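Local atomic coordinates of glycoside hydrolase, family 11\:clostridium cellulosome enzyme, dockerin type i\:polysaccharide (Clostridium thermocellum, PDB entry 2C79), a protein that probably removes acetyl groups from xylan, acting as an acetyl xylan esterase of the polysaccharide deacetylase (NodB homology) family. Residues Leu9-Gly14 with Ala34-Val39; Asp13-Val18 with Gln41-Ser46; Asn63-Tyr68 with Arg102-Glu107. All blocks are in the same frame, centred on the assembly; numbering follows the deposited sequence.

In the fold
From the N terminus, strand 6-12 and strand 35-38 come together in contact 1 (Leu9-Gly14 with Ala34-Val39), closing the excursion through helix 17-30. Contact 2 (Asp13-Val18 with Gln41-Ser46) opens before contact 1 has closed, so the two loops cross and share Asp13 and Gly14; it ties the start of helix 17-30 to the loop ahead of helix 48-56. Contact 3 (Asn63-Tyr68 with Arg102-Glu107) follows in series and closes the longer run that includes helix 76-94 and strand 100-101. The contacts converge on the cobalt ion, which Asp13 binds from contacts 1 and 2 and His64 from contact 3.

Contact 1: Leu9-Gly14 with Ala34-Val39; sequences LTFDDG and ATFMVV. With CO (cobalt (II) ion), chain B.
Phe11 and Phe36 start their side chains alike: in each, CG sits anti to the carbonyl carbon and beside the backbone N, with chi1 at -67° in Phe11 and -69° in Phe36. Paired across the parallel strands, the two residues share a face of the sheet, and the matching torsions lean both rings the same way, side by side. Their planes are only 24° from parallel but slid well apart, with centroids 5.3 Å from each other, so overlap is slight. Phe11 CD2 lies over one face of the Phe36 ring toward its rim, and Phe11 CB meets Phe36 CD2 at 3.7 Å. At the edge of the Phe11 ring, in its plane, Ala34 CB touches CE2, again at 3.7 Å. Leu24 and Val23 of helix 17-30 pack on Phe36 and Phe11 respectively, as expected of a beta-alpha-beta unit whose two strands are parallel neighbours in the sheet.

The strands are laced by Thr35 N to Leu9 O, Phe11 N to Thr35 O, and Met37 N to Phe11 O, the last at 2.8 Å with its donor tilted out of the carbonyl plane. A weak bond from Asp13 N to Met37 O follows where the chain turns a corner, and Val39 N then reaches Gly14 O at 2.9 Å. Residues Thr10 to Gly14 spell TFDDG, the first signature motif of this deacetylase family. On the other face, Asp12 OD1 lies 3.1 Å from Met37 CB, while the same oxygen is held by a salt bridge to Arg102; OD2 accepts from water 2, a cobalt ligand. Asp13 points away from strand 35-38, and its OD1 binds the cobalt directly at 2.3 Å. Its OD2 accepts instead from metal-bound water 3, so the carboxylate engages both the ion and the ion's hydration shell.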
loop_
_atom_site.group_PDB
_atom_site.type_symbol
_atom_site.label_atom_id
_atom_site.label_comp_id
_atom_site.label_asym_id
_atom_site.label_seq_id
_atom_site.Cartn_x
_atom_site.Cartn_y
_atom_site.Cartn_z
ATOM N N LEU A 9 5.494 3.168 4.589
ATOM C CA LEU A 9 4.940 3.976 3.529
ATOM C C LEU A 9 4.270 3.006 2.536
ATOM O O LEU A 9 4.948 2.119 2.005
ATOM C CB LEU A 9 6.111 4.699 2.890
ATOM C CG LEU A 9 5.909 5.714 1.804
ATOM C CD1 LEU A 9 4.948 6.817 2.255
ATOM C CD2 LEU A 9 7.256 6.312 1.411
ATOM N N THR A 10 2.958 3.163 2.292
ATOM C CA THR A 10 2.204 2.271 1.414
ATOM C C THR A 10 1.458 3.064 0.342
ATOM O O THR A 10 1.083 4.217 0.573
ATOM C CB THR A 10 1.225 1.360 2.215
ATOM O OG1 THR A 10 0.122 2.120 2.682
ATOM C CG2 THR A 10 1.948 0.662 3.407
ATOM N N PHE A 11 1.266 2.445 -0.819
ATOM C CA PHE A 11 0.712 3.175 -1.970
ATOM C C PHE A 11 -0.381 2.335 -2.622
ATOM O O PHE A 11 -0.141 1.182 -3.029
ATOM C CB PHE A 11 1.827 3.401 -3.013
ATOM C CG PHE A 11 2.904 4.329 -2.517
ATOM C CD1 PHE A 11 2.699 5.731 -2.529
ATOM C CD2 PHE A 11 4.078 3.824 -1.960
ATOM C CE1 PHE A 11 3.685 6.582 -2.035
ATOM C CE2 PHE A 11 5.075 4.705 -1.473
ATOM C CZ PHE A 11 4.867 6.078 -1.501
ATOM N N ASP A 12 -1.576 2.908 -2.738
ATOM C CA ASP A 12 -2.687 2.239 -3.406
ATOM C C ASP A 12 -2.781 2.633 -4.879
ATOM O O ASP A 12 -2.331 3.708 -5.273
ATOM C CB ASP A 12 -4.006 2.550 -2.695
ATOM C CG ASP A 12 -4.130 1.837 -1.362
ATOM O OD1 ASP A 12 -3.262 0.995 -1.054
ATOM O OD2 ASP A 12 -5.099 2.119 -0.626
ATOM N N ASP A 13 -3.369 1.754 -5.685
ATOM C CA ASP A 13 -4.210 2.173 -6.802
ATOM C C ASP A 13 -3.481 2.016 -8.135
ATOM O O ASP A 13 -3.956 2.476 -9.173
ATOM C CB ASP A 13 -4.669 3.620 -6.616
ATOM C CG ASP A 13 -6.041 3.718 -5.978
ATOM O OD1 ASP A 13 -6.418 2.790 -5.232
ATOM O OD2 ASP A 13 -6.742 4.721 -6.222
ATOM N N GLY A 14 -2.326 1.363 -8.091
ATOM C CA GLY A 14 -1.550 1.076 -9.279
ATOM C C GLY A 14 -1.527 -0.407 -9.591
ATOM O O GLY A 14 -2.306 -1.179 -9.017
ATOM N N ALA A 34 9.126 0.447 0.398
ATOM C CA ALA A 34 7.707 0.730 0.613
ATOM C C ALA A 34 6.897 -0.485 0.220
ATOM O O ALA A 34 7.465 -1.503 -0.247
ATOM C CB ALA A 34 7.273 1.993 -0.167
ATOM N N THR A 35 5.581 -0.372 0.346
ATOM C CA THR A 35 4.641 -1.453 -0.056
ATOM C C THR A 35 3.605 -0.885 -1.014
ATOM O O THR A 35 3.073 0.180 -0.749
ATOM C CB THR A 35 3.943 -2.053 1.189
ATOM O OG1 THR A 35 4.969 -2.447 2.121
ATOM C CG2 THR A 35 3.084 -3.279 0.811
ATOM N N PHE A 36 3.369 -1.619 -2.107
ATOM C CA PHE A 36 2.385 -1.212 -3.122
ATOM C C PHE A 36 1.191 -2.159 -3.064
ATOM O O PHE A 36 1.374 -3.392 -3.204
ATOM C CB PHE A 36 3.015 -1.238 -4.509
ATOM C CG PHE A 36 4.050 -0.155 -4.685
ATOM C CD1 PHE A 36 5.366 -0.365 -4.242
ATOM C CD2 PHE A 36 3.720 1.086 -5.226
ATOM C CE1 PHE A 36 6.311 0.637 -4.366
ATOM C CE2 PHE A 36 4.681 2.065 -5.357
ATOM C CZ PHE A 36 5.953 1.870 -4.889
ATOM N N MET A 37 -0.005 -1.590 -2.827
ATOM C CA MET A 37 -1.256 -2.409 -2.735
ATOM C C MET A 37 -1.893 -2.270 -4.105
ATOM O O MET A 37 -2.393 -1.198 -4.474
ATOM C CB MET A 37 -2.194 -1.903 -1.626
ATOM C CG MET A 37 -1.480 -1.735 -0.259
ATOM S SD MET A 37 -0.704 -3.257 0.400
ATOM C CE MET A 37 -2.163 -4.157 0.937
ATOM N N VAL A 38 -1.750 -3.310 -4.925
ATOM C CA VAL A 38 -2.042 -3.197 -6.382
ATOM C C VAL A 38 -3.422 -3.737 -6.741
ATOM O O VAL A 38 -3.999 -4.577 -6.032
ATOM C CB VAL A 38 -0.945 -3.876 -7.217
ATOM C CG1 VAL A 38 0.467 -3.269 -6.970
ATOM C CG2 VAL A 38 -0.927 -5.376 -6.973
ATOM N N VAL A 39 -3.927 -3.229 -7.858
ATOM C CA VAL A 39 -5.287 -3.545 -8.322
ATOM C C VAL A 39 -5.115 -4.513 -9.497
ATOM O O VAL A 39 -4.394 -4.232 -10.472
ATOM C CB VAL A 39 -6.019 -2.249 -8.706
ATOM C CG1 VAL A 39 -7.350 -2.561 -9.352
ATOM C CG2 VAL A 39 -6.201 -1.421 -7.453
HETATM CO CO CO B . -8.033 2.446 -3.626
HETATM O O HOH W 1 5.676 -0.182 3.574
HETATM O O HOH W 2 -7.011 3.573 -2.205
HETATM O O HOH W 3 -8.920 4.234 -4.338
HETATM O O HOH W 4 -9.470 1.547 -4.833
HETATM O O HOH W 5 -9.544 2.437 -1.963
#

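Contact 2: Asp13-Val18 with Gln41-Ser46; sequences DGPDNV and QRVNDS. With CO (cobalt (II) ion), chain B.
Two donors grip Asp16 OD2: Arg42 NH1 in a salt bridge at 3.0 Å, and water 7 at 2.8 Å. The arginine comes to the anti lone pair, away from the other carboxylate oxygen, and the bond is bent at 143°. Carboxylate and guanidinium are turned 57° from one another, so this is a salt bridge through one N-H...O bond, not a flat two-bond pairing. Water 7 completes the link by accepting from Arg42 NH2, and water 6 joins Arg42 NH1 to Pro15 O. The remaining nitrogen, Arg42 NE, donates to the hydroxyl of Tyr68, which also bonds Asp13 O; several sides of the guanidinium are thus pinned.

With CG anti to the backbone N (chi1 -178°), the Asp16 carboxylate lies between the arginine and the helix start, and its two oxygens divide the work: OD2 serves the arginine, OD1 caps helix 17-30 at the N-cap position, accepting from Leu19 N and weakly from Val18 N. The acid thereby couples the first turn of that helix to the loop that follows strand 35-38 in this beta/alpha fold.

A cis peptide precedes Pro15, whose ring lies alongside the aliphatic stem of Arg42, the two running in opposite directions. Pro15 CD is 3.8 Å from Arg42 CB and 3.7 Å from Val43 CG2, the valine crossing at about a right angle. Farther out, Asn17 ND2 donates to Ser46 O at 3.0 Å. The acceptor lies near the amide plane of Asn17, yet the donor stands well above the plane of the Ser46 carbonyl.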
loop_
_atom_site.group_PDB
_atom_site.type_symbol
_atom_site.label_atom_id
_atom_site.label_comp_id
_atom_site.label_asym_id
_atom_site.label_seq_id
_atom_site.Cartn_x
_atom_site.Cartn_y
_atom_site.Cartn_z
ATOM N N ASP A 13 -3.369 1.754 -5.685
ATOM C CA ASP A 13 -4.210 2.173 -6.802
ATOM C C ASP A 13 -3.481 2.016 -8.135
ATOM O O ASP A 13 -3.956 2.476 -9.173
ATOM C CB ASP A 13 -4.669 3.620 -6.616
ATOM C CG ASP A 13 -6.041 3.718 -5.978
ATOM O OD1 ASP A 13 -6.418 2.790 -5.232
ATOM O OD2 ASP A 13 -6.742 4.721 -6.222
ATOM N N GLY A 14 -2.326 1.363 -8.091
ATOM C CA GLY A 14 -1.550 1.076 -9.279
ATOM C C GLY A 14 -1.527 -0.407 -9.591
ATOM O O GLY A 14 -2.306 -1.179 -9.017
ATOM N N PRO A 15 -0.640 -0.831 -10.491
ATOM C CA PRO A 15 0.455 -0.051 -11.078
ATOM C C PRO A 15 0.035 0.772 -12.269
ATOM O O PRO A 15 -0.835 0.357 -13.065
ATOM C CB PRO A 15 1.431 -1.142 -11.543
ATOM C CG PRO A 15 0.522 -2.313 -11.937
ATOM C CD PRO A 15 -0.551 -2.271 -10.816
ATOM N N ASP A 16 0.744 1.877 -12.444
ATOM C CA ASP A 16 0.623 2.679 -13.668
ATOM C C ASP A 16 2.040 2.965 -14.120
ATOM O O ASP A 16 2.837 3.520 -13.362
ATOM C CB ASP A 16 -0.128 3.986 -13.340
ATOM C CG ASP A 16 -0.341 4.861 -14.576
ATOM O OD1 ASP A 16 0.589 5.589 -14.972
ATOM O OD2 ASP A 16 -1.441 4.803 -15.181
ATOM N N ASN A 17 2.364 2.589 -15.368
ATOM C CA ASN A 17 3.760 2.732 -15.803
ATOM C C ASN A 17 4.314 4.143 -15.595
ATOM O O ASN A 17 5.469 4.299 -15.210
ATOM C CB ASN A 17 3.906 2.374 -17.272
ATOM C CG ASN A 17 3.890 0.853 -17.503
ATOM O OD1 ASN A 17 4.414 0.090 -16.667
ATOM N ND2 ASN A 17 3.285 0.403 -18.597
ATOM N N VAL A 18 3.488 5.156 -15.835
ATOM C CA VAL A 18 3.978 6.529 -15.696
ATOM C C VAL A 18 3.923 6.959 -14.213
ATOM O O VAL A 18 4.950 7.374 -13.638
ATOM C CB VAL A 18 3.196 7.517 -16.576
ATOM C CG1 VAL A 18 3.687 8.965 -16.292
ATOM C CG2 VAL A 18 3.377 7.130 -18.114
ATOM N N GLN A 41 -6.768 -5.633 -12.074
ATOM C CA GLN A 41 -7.094 -5.139 -13.441
ATOM C C GLN A 41 -5.938 -4.430 -14.115
ATOM O O GLN A 41 -5.864 -4.310 -15.355
ATOM C CB GLN A 41 -8.270 -4.151 -13.378
ATOM C CG GLN A 41 -9.616 -4.873 -13.507
ATOM C CD GLN A 41 -10.839 -3.980 -13.322
ATOM O OE1 GLN A 41 -10.754 -2.907 -12.743
ATOM N NE2 GLN A 41 -11.979 -4.416 -13.853
ATOM N N ARG A 42 -5.057 -3.845 -13.301
ATOM C CA ARG A 42 -3.933 -3.030 -13.832
ATOM C C ARG A 42 -2.656 -3.852 -14.016
ATOM O O ARG A 42 -1.685 -3.316 -14.572
ATOM C CB ARG A 42 -3.654 -1.852 -12.915
ATOM C CG ARG A 42 -4.667 -0.687 -13.097
ATOM C CD ARG A 42 -4.128 0.564 -12.431
ATOM N NE ARG A 42 -4.902 1.813 -12.629
ATOM C CZ ARG A 42 -4.500 2.851 -13.376
ATOM N NH1 ARG A 42 -3.370 2.804 -14.097
ATOM N NH2 ARG A 42 -5.241 3.955 -13.407
ATOM N N VAL A 43 -2.650 -5.107 -13.560
ATOM C CA VAL A 43 -1.422 -5.917 -13.575
ATOM C C VAL A 43 -1.474 -6.808 -14.813
ATOM O O VAL A 43 -2.275 -7.751 -14.892
ATOM C CB VAL A 43 -1.267 -6.775 -12.283
ATOM C CG1 VAL A 43 0.005 -7.627 -12.392
ATOM C CG2 VAL A 43 -1.299 -5.913 -11.024
ATOM N N ASN A 44 -0.626 -6.513 -15.791
ATOM C CA ASN A 44 -0.698 -7.234 -17.073
ATOM C C ASN A 44 0.665 -7.150 -17.764
ATOM O O ASN A 44 1.613 -6.667 -17.156
ATOM C CB ASN A 44 -1.827 -6.666 -17.936
ATOM C CG ASN A 44 -1.649 -5.187 -18.260
ATOM O OD1 ASN A 44 -0.543 -4.656 -18.320
ATOM N ND2 ASN A 44 -2.754 -4.535 -18.530
ATOM N N ASP A 45 0.781 -7.640 -18.990
ATOM C CA ASP A 45 2.087 -7.687 -19.612
ATOM C C ASP A 45 2.691 -6.272 -19.705
ATOM O O ASP A 45 3.904 -6.115 -19.613
ATOM C CB ASP A 45 2.014 -8.306 -21.014
ATOM C CG ASP A 45 1.967 -9.836 -21.004
ATOM O OD1 ASP A 45 1.694 -10.467 -19.981
ATOM O OD2 ASP A 45 2.194 -10.398 -22.091
ATOM N N SER A 46 1.815 -5.254 -19.934
ATOM C CA SER A 46 2.286 -3.872 -20.049
ATOM C C SER A 46 2.922 -3.366 -18.762
ATOM O O SER A 46 3.848 -2.543 -18.809
ATOM C CB SER A 46 1.144 -2.936 -20.438
ATOM O OG SER A 46 1.599 -1.592 -20.559
HETATM CO CO CO B . -8.033 2.446 -3.626
HETATM O O HOH W 3 -8.920 4.234 -4.338
HETATM O O HOH W 6 -1.885 0.777 -15.533
HETATM O O HOH W 7 -3.943 6.095 -14.781
HETATM O O HOH W 4 -9.470 1.547 -4.833
HETATM O O HOH W 5 -9.544 2.437 -1.963
HETATM O O HOH W 2 -7.011 3.573 -2.205
#

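Contact 3: Asn63-Tyr68 with Arg102-Glu107; sequences NHSWSY and RPPNLE. With CO (cobalt (II) ion), chain B.
His64 and Arg102 make the tight half of this contact. His64 ND1 donates to Arg102 O at 2.7 Å; the acceptor oxygen lies close to the imidazole plane, but the donor stands 41° above the plane of the carbonyl, not on a lone pair. The ring arrives there because its CG is anti to the backbone N (chi1 -166°), which carries it across to the Arg102 backbone. Arg102 CG lies 3.7 Å from His64 ND1, so the aliphatic start of the arginine accompanies the ring before the guanidinium departs toward Asp12. One residue back along the first segment, Asn63 O accepts from Arg102 N at 2.9 Å, making a backbone tie that fixes the two loops against each other where strands 60-63 and 100-101 end.

Apolar packing beside it is modest: Pro104 CG meets Ser65 CB at 3.6 Å. The serine is held by its own loop, since Asn63 OD1 accepts from Ser65 N in an Asx turn and Ser65 OG accepts from Ser67 N in an ST turn.

The opposite end of the imidazole belongs to the wetter side. NE2 binds the cobalt at 2.2 Å, and four waters complete the coordination with Asp13 OD1. One of them, water 5, accepts from Asn105 N at 2.9 Å, which ties the loop carrying Pro103 and Pro104 to the metal's hydration shell. His64 to Tyr68 occupy the place of the second family motif, where many relatives use a second histidine as metal ligand; here the fifth residue is Tyr68, and the metal has a single histidine ligand.

With its ND1 hydrogen committed to a backbone carbonyl, the imidazole is oriented to offer NE2 to the ion, and that carbonyl probably polarises the ring and makes NE2 a stronger donor to the metal.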
loop_
_atom_site.group_PDB
_atom_site.type_symbol
_atom_site.label_atom_id
_atom_site.label_comp_id
_atom_site.label_asym_id
_atom_site.label_seq_id
_atom_site.Cartn_x
_atom_site.Cartn_y
_atom_site.Cartn_z
ATOM N N ASN A 63 -2.352 -6.746 -1.855
ATOM C CA ASN A 63 -3.534 -6.946 -2.710
ATOM C C ASN A 63 -4.571 -5.830 -2.414
ATOM O O ASN A 63 -4.936 -5.649 -1.231
ATOM C CB ASN A 63 -4.112 -8.322 -2.332
ATOM C CG ASN A 63 -5.207 -8.826 -3.265
ATOM O OD1 ASN A 63 -6.142 -8.096 -3.600
ATOM N ND2 ASN A 63 -5.122 -10.110 -3.664
ATOM N N HIS A 64 -4.974 -5.077 -3.451
ATOM C CA HIS A 64 -6.019 -4.045 -3.290
ATOM C C HIS A 64 -7.249 -4.422 -4.127
ATOM O O HIS A 64 -8.018 -3.550 -4.553
ATOM C CB HIS A 64 -5.462 -2.652 -3.665
ATOM C CG HIS A 64 -6.306 -1.476 -3.252
ATOM N ND1 HIS A 64 -6.988 -1.395 -2.040
ATOM C CD2 HIS A 64 -6.462 -0.260 -3.848
ATOM C CE1 HIS A 64 -7.570 -0.196 -1.947
ATOM N NE2 HIS A 64 -7.264 0.515 -3.028
ATOM N N SER A 65 -7.428 -5.719 -4.369
ATOM C CA SER A 65 -8.613 -6.223 -5.065
ATOM C C SER A 65 -8.432 -6.202 -6.583
ATOM O O SER A 65 -7.511 -5.563 -7.091
ATOM C CB SER A 65 -9.851 -5.414 -4.670
ATOM O OG SER A 65 -10.241 -4.539 -5.712
ATOM N N TRP A 66 -9.309 -6.897 -7.306
ATOM C CA TRP A 66 -9.250 -6.884 -8.765
ATOM C C TRP A 66 -9.584 -5.524 -9.366
ATOM O O TRP A 66 -9.111 -5.181 -10.460
ATOM C CB TRP A 66 -10.225 -7.928 -9.318
ATOM C CG TRP A 66 -10.132 -8.081 -10.816
ATOM C CD1 TRP A 66 -11.018 -7.635 -11.749
ATOM C CD2 TRP A 66 -9.033 -8.658 -11.548
ATOM N NE1 TRP A 66 -10.588 -7.963 -13.004
ATOM C CE2 TRP A 66 -9.355 -8.563 -12.925
ATOM C CE3 TRP A 66 -7.835 -9.297 -11.169
ATOM C CZ2 TRP A 66 -8.491 -9.045 -13.930
ATOM C CZ3 TRP A 66 -6.961 -9.740 -12.174
ATOM C CH2 TRP A 66 -7.303 -9.605 -13.539
ATOM N N SER A 67 -10.399 -4.735 -8.653
ATOM C CA SER A 67 -10.919 -3.500 -9.233
ATOM C C SER A 67 -11.052 -2.403 -8.172
ATOM O O SER A 67 -10.281 -2.416 -7.172
ATOM C CB SER A 67 -12.253 -3.733 -9.983
ATOM O OG SER A 67 -12.570 -2.577 -10.808
ATOM N N TYR A 68 -11.969 -1.471 -8.415
ATOM C CA TYR A 68 -12.086 -0.282 -7.572
ATOM C C TYR A 68 -13.437 -0.241 -6.811
ATOM O O TYR A 68 -13.841 0.804 -6.288
ATOM C CB TYR A 68 -11.902 0.989 -8.428
ATOM C CG TYR A 68 -10.525 1.050 -8.998
ATOM C CD1 TYR A 68 -9.463 1.529 -8.203
ATOM C CD2 TYR A 68 -10.238 0.521 -10.269
ATOM C CE1 TYR A 68 -8.182 1.583 -8.697
ATOM C CE2 TYR A 68 -8.875 0.560 -10.768
ATOM C CZ TYR A 68 -7.877 1.086 -9.961
ATOM O OH TYR A 68 -6.544 1.142 -10.426
ATOM N N ARG A 102 -5.591 -4.553 1.392
ATOM C CA ARG A 102 -6.219 -3.289 1.746
ATOM C C ARG A 102 -7.597 -3.236 1.127
ATOM O O ARG A 102 -7.719 -3.205 -0.114
ATOM C CB ARG A 102 -5.424 -2.090 1.235
ATOM C CG ARG A 102 -6.171 -0.782 1.507
ATOM C CD ARG A 102 -5.226 0.389 1.612
ATOM N NE ARG A 102 -4.316 0.304 2.771
ATOM C CZ ARG A 102 -3.056 0.745 2.762
ATOM N NH1 ARG A 102 -2.530 1.274 1.663
ATOM N NH2 ARG A 102 -2.307 0.639 3.847
ATOM N N PRO A 103 -8.658 -3.209 1.969
ATOM C CA PRO A 103 -10.009 -3.203 1.357
ATOM C C PRO A 103 -10.240 -1.950 0.546
ATOM O O PRO A 103 -9.900 -0.842 0.990
ATOM C CB PRO A 103 -10.965 -3.190 2.570
ATOM C CG PRO A 103 -10.110 -3.606 3.749
ATOM C CD PRO A 103 -8.655 -3.314 3.448
ATOM N N PRO A 104 -10.838 -2.096 -0.653
ATOM C CA PRO A 104 -11.260 -0.886 -1.375
ATOM C C PRO A 104 -12.129 0.032 -0.495
ATOM O O PRO A 104 -13.079 -0.421 0.201
ATOM C CB PRO A 104 -12.064 -1.457 -2.580
ATOM C CG PRO A 104 -11.398 -2.821 -2.798
ATOM C CD PRO A 104 -11.104 -3.330 -1.400
ATOM N N ASN A 105 -11.777 1.309 -0.499
ATOM C CA ASN A 105 -12.484 2.345 0.293
ATOM C C ASN A 105 -12.384 2.129 1.808
ATOM O O ASN A 105 -13.095 2.792 2.556
ATOM C CB ASN A 105 -13.997 2.450 -0.087
ATOM C CG ASN A 105 -14.245 2.672 -1.576
ATOM O OD1 ASN A 105 -15.318 2.306 -2.085
ATOM N ND2 ASN A 105 -13.319 3.312 -2.259
ATOM N N LEU A 106 -11.495 1.229 2.243
ATOM C CA LEU A 106 -11.381 0.823 3.656
ATOM C C LEU A 106 -12.701 0.258 4.195
ATOM O O LEU A 106 -12.926 0.219 5.409
ATOM C CB LEU A 106 -10.848 1.945 4.548
ATOM C CG LEU A 106 -9.494 2.499 4.079
ATOM C CD1 LEU A 106 -9.048 3.632 5.024
ATOM C CD2 LEU A 106 -8.466 1.351 4.024
ATOM N N GLU A 107 -13.558 -0.250 3.304
ATOM C CA GLU A 107 -14.846 -0.777 3.756
ATOM C C GLU A 107 -14.773 -2.260 4.048
ATOM O O GLU A 107 -14.411 -3.060 3.177
ATOM C CB GLU A 107 -15.913 -0.487 2.698
ATOM C CG GLU A 107 -16.278 1.016 2.654
ATOM C CD GLU A 107 -16.985 1.512 1.353
ATOM O OE1 GLU A 107 -17.128 0.783 0.322
ATOM O OE2 GLU A 107 -17.401 2.704 1.385
HETATM CO CO CO B . -8.033 2.446 -3.626
HETATM O O HOH W 5 -9.544 2.437 -1.963
HETATM O O HOH W 3 -8.920 4.234 -4.338
HETATM O O HOH W 4 -9.470 1.547 -4.833
HETATM O O HOH W 2 -7.011 3.573 -2.205
#